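Local coordinates for protein putative glucoamylase (Bacteroides caccae ATCC 43185, PDB 4QT9) that is a putative glucoamylase with an alpha/alpha toroid fold, and probably hydrolyses glycosidic bonds in glucose-containing carbohydrates, at residues Val86-Gly91 against Asp157-Ile162. Residues are numbered along the deposited sequence; the frame is centred on the assembly and turned at random.
Sequences VTREEG and DKEKAI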
ATOM      1  N   VAL A  86      -0.585  -5.914 -21.570  1.00 32.99           N
ATOM      2  CA  VAL A  86       0.671  -5.716 -22.295  1.00 32.55           C
ATOM      3  C   VAL A  86       1.221  -7.100 -22.628  1.00 36.50           C
ATOM      4  O   VAL A  86       0.844  -8.077 -21.975  1.00 36.94           O
ATOM      5  CB  VAL A  86       1.688  -4.838 -21.512  1.00 35.57           C
ATOM      6  CG1 VAL A  86       1.171  -3.413 -21.374  1.00 35.58           C
ATOM      7  CG2 VAL A  86       2.005  -5.417 -20.141  1.00 34.43           C
ATOM      8  N   THR A  87       2.104  -7.203 -23.626  1.00 34.13           N
ATOM      9  CA  THR A  87       2.710  -8.498 -23.972  1.00 34.25           C
ATOM     10  C   THR A  87       3.743  -8.929 -22.906  1.00 35.05           C
ATOM     11  O   THR A  87       4.193  -8.102 -22.106  1.00 34.92           O
ATOM     12  CB  THR A  87       3.347  -8.437 -25.364  1.00 40.86           C
ATOM     13  OG1 THR A  87       4.481  -7.575 -25.300  1.00 33.42           O
ATOM     14  CG2 THR A  87       2.361  -7.954 -26.444  1.00 42.68           C
ATOM     15  N   ARG A  88       4.090 -10.216 -22.887  1.00 30.39           N
ATOM     16  CA  ARG A  88       5.100 -10.796 -21.994  1.00 31.60           C
ATOM     17  C   ARG A  88       6.440 -10.041 -22.148  1.00 36.95           C
ATOM     18  O   ARG A  88       7.106  -9.764 -21.149  1.00 36.43           O
ATOM     19  CB  ARG A  88       5.291 -12.301 -22.351  1.00 35.05           C
ATOM     20  CG  ARG A  88       6.335 -13.052 -21.534  1.00 48.56           C
ATOM     21  CD  ARG A  88       6.497 -14.490 -21.992  1.00 61.63           C
ATOM     22  NE  ARG A  88       7.263 -15.293 -21.030  1.00 64.63           N
ATOM     23  CZ  ARG A  88       7.337 -16.622 -21.039  1.00 75.00           C
ATOM     24  NH1 ARG A  88       6.684 -17.325 -21.958  1.00 63.74           N
ATOM     25  NH2 ARG A  88       8.050 -17.260 -20.122  1.00 57.65           N
ATOM     26  N   GLU A  89       6.821  -9.723 -23.414  1.00 32.79           N
ATOM     27  CA  GLU A  89       8.057  -9.019 -23.798  1.00 32.26           C
ATOM     28  C   GLU A  89       8.042  -7.574 -23.293  1.00 33.39           C
ATOM     29  O   GLU A  89       9.050  -7.125 -22.738  1.00 32.72           O
ATOM     30  CB  GLU A  89       8.276  -9.049 -25.335  1.00 34.68           C
ATOM     31  CG  GLU A  89       8.391 -10.444 -25.938  1.00 43.55           C
ATOM     32  CD  GLU A  89       7.152 -11.330 -25.962  1.00 65.63           C
ATOM     33  OE1 GLU A  89       6.021 -10.814 -26.150  1.00 46.55           O
ATOM     34  OE2 GLU A  89       7.324 -12.560 -25.794  1.00 60.05           O
ATOM     35  N   GLU A  90       6.904  -6.861 -23.455  1.00 28.12           N
ATOM     36  CA  GLU A  90       6.733  -5.487 -22.958  1.00 27.66           C
ATOM     37  C   GLU A  90       6.821  -5.407 -21.422  1.00 30.19           C
ATOM     38  O   GLU A  90       7.452  -4.483 -20.889  1.00 29.90           O
ATOM     39  CB  GLU A  90       5.394  -4.898 -23.402  1.00 28.80           C
ATOM     40  CG  GLU A  90       5.368  -4.475 -24.856  1.00 43.03           C
ATOM     41  CD  GLU A  90       3.995  -4.124 -25.399  1.00 71.70           C
ATOM     42  OE1 GLU A  90       2.988  -4.737 -24.967  1.00 59.12           O
ATOM     43  OE2 GLU A  90       3.935  -3.251 -26.292  1.00 77.69           O
ATOM     44  N   GLY A  91       6.173  -6.348 -20.738  1.00 24.55           N
ATOM     45  CA  GLY A  91       6.190  -6.401 -19.287  1.00 24.09           C
ATOM     46  C   GLY A  91       7.579  -6.654 -18.726  1.00 29.58           C
ATOM     47  O   GLY A  91       7.964  -6.054 -17.720  1.00 30.14           O
ATOM     48  N   ASP A 157      14.900 -18.049 -19.323  1.00 36.74           N
ATOM     49  CA  ASP A 157      16.220 -17.634 -18.837  1.00 36.17           C
ATOM     50  C   ASP A 157      16.334 -16.116 -18.573  1.00 37.68           C
ATOM     51  O   ASP A 157      16.965 -15.722 -17.592  1.00 37.86           O
ATOM     52  CB  ASP A 157      17.321 -18.097 -19.804  1.00 39.36           C
ATOM     53  CG  ASP A 157      17.635 -19.590 -19.720  1.00 57.37           C
ATOM     54  OD1 ASP A 157      16.945 -20.308 -18.944  1.00 58.53           O
ATOM     55  OD2 ASP A 157      18.588 -20.041 -20.408  1.00 64.87           O
ATOM     56  N   LYS A 158      15.711 -15.283 -19.408  1.00 32.28           N
ATOM     57  CA  LYS A 158      15.760 -13.825 -19.258  1.00 30.53           C
ATOM     58  C   LYS A 158      14.946 -13.376 -18.052  1.00 34.23           C
ATOM     59  O   LYS A 158      15.346 -12.440 -17.353  1.00 34.24           O
ATOM     60  CB  LYS A 158      15.259 -13.140 -20.528  1.00 31.80           C
ATOM     61  CG  LYS A 158      16.065 -13.555 -21.760  1.00 37.90           C
ATOM     62  CD  LYS A 158      15.673 -12.777 -22.992  1.00 37.77           C
ATOM     63  CE  LYS A 158      14.334 -13.148 -23.560  1.00 43.41           C
ATOM     64  NZ  LYS A 158      13.910 -12.187 -24.614  1.00 56.06           N
ATOM     65  N   GLU A 159      13.809 -14.051 -17.809  1.00 29.59           N
ATOM     66  CA  GLU A 159      12.932 -13.814 -16.657  1.00 27.64           C
ATOM     67  C   GLU A 159      13.630 -14.238 -15.362  1.00 29.36           C
ATOM     68  O   GLU A 159      13.612 -13.468 -14.398  1.00 27.30           O
ATOM     69  CB  GLU A 159      11.612 -14.561 -16.831  1.00 29.19           C
ATOM     70  CG  GLU A 159      10.662 -13.833 -17.773  1.00 38.61           C
ATOM     71  CD  GLU A 159       9.513 -14.637 -18.358  1.00 59.00           C
ATOM     72  OE1 GLU A 159       9.532 -15.887 -18.266  1.00 44.70           O
ATOM     73  OE2 GLU A 159       8.602 -14.008 -18.940  1.00 56.46           O
ATOM     74  N   LYS A 160      14.273 -15.441 -15.350  1.00 26.13           N
ATOM     75  CA  LYS A 160      15.025 -15.955 -14.189  1.00 25.96           C
ATOM     76  C   LYS A 160      16.205 -15.020 -13.846  1.00 29.25           C
ATOM     77  O   LYS A 160      16.486 -14.816 -12.676  1.00 27.36           O
ATOM     78  CB  LYS A 160      15.547 -17.382 -14.426  1.00 28.41           C
ATOM     79  CG  LYS A 160      14.476 -18.481 -14.538  1.00 35.90           C
ATOM     80  CD  LYS A 160      15.138 -19.864 -14.388  1.00 43.10           C
ATOM     81  CE  LYS A 160      14.930 -20.884 -15.481  1.00 55.89           C
ATOM     82  NZ  LYS A 160      13.548 -21.429 -15.514  1.00 64.13           N
ATOM     83  N   ALA A 161      16.869 -14.426 -14.859  1.00 27.67           N
ATOM     84  CA  ALA A 161      17.955 -13.464 -14.625  1.00 28.03           C
ATOM     85  C   ALA A 161      17.410 -12.199 -13.933  1.00 30.83           C
ATOM     86  O   ALA A 161      18.069 -11.644 -13.049  1.00 30.40           O
ATOM     87  CB  ALA A 161      18.630 -13.097 -15.944  1.00 29.41           C
ATOM     88  N   ILE A 162      16.187 -11.782 -14.304  1.00 28.80           N
ATOM     89  CA  ILE A 162      15.516 -10.626 -13.704  1.00 28.10           C
ATOM     90  C   ILE A 162      15.228 -10.946 -12.241  1.00 29.25           C
ATOM     91  O   ILE A 162      15.526 -10.109 -11.388  1.00 26.85           O
ATOM     92  CB  ILE A 162      14.240 -10.209 -14.507  1.00 32.37           C
ATOM     93  CG1 ILE A 162      14.615  -9.512 -15.823  1.00 34.82           C
ATOM     94  CG2 ILE A 162      13.285  -9.335 -13.696  1.00 33.34           C
ATOM     95  CD1 ILE A 162      15.434  -8.246 -15.678  1.00 48.86           C
TER
HETATM   96  O   HOH W   1       9.040 -12.020 -20.353  1.00 38.01           O
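The guanidinium of Arg88 meets the carboxylate of Glu159 edge-on: Glu159 CD lies in the guanidinium plane, and the two flat groups are tilted only 24° apart. The pairing is a side-on, two-pronged salt bridge. Arg88 NE donates to Glu159 OE2 at 2.8 Å, and Arg88 NH2 donates to Glu159 OE1 at 2.7 Å. Both bonds are within a few degrees of straight. Each oxygen is approached on its syn side, somewhat out of the carboxylate plane. Both chains reach: Arg88 CG stands anti to the backbone N (chi1 179°) and its chain stays extended as far as NE, while Glu159 is extended beyond CG, and the two side chains cross at about a right angle. A water donates to Arg88 O at 3.1 Å and also approaches Glu159 OE2, at an unusually short 2.5 Å whose length is uncertain. Glu159, a buried residue, has OE1 gripped by both Arg88 NH2 and Asn156 N, and OE2 by Arg88 NE with the water close by. Replacing Glu159 with a glutamine would probably leave the Arg88 charge without its mate and cost one of the paired N-H...O bonds. Next to Arg88, a capping box starts the helix: Glu90 N donates to Thr87 OG1 at 3.1 Å and Thr87 N to Glu90 OE1 at 2.9 Å. The salt bridge ties the first turn of helix 88-104 to the first turn of helix 157-172 in the alpha/alpha toroid, with Leu92 touched by Lys158, Glu159 and Ile162, and Tyr152 of helix 135-152 packed against Glu159 and Ile162.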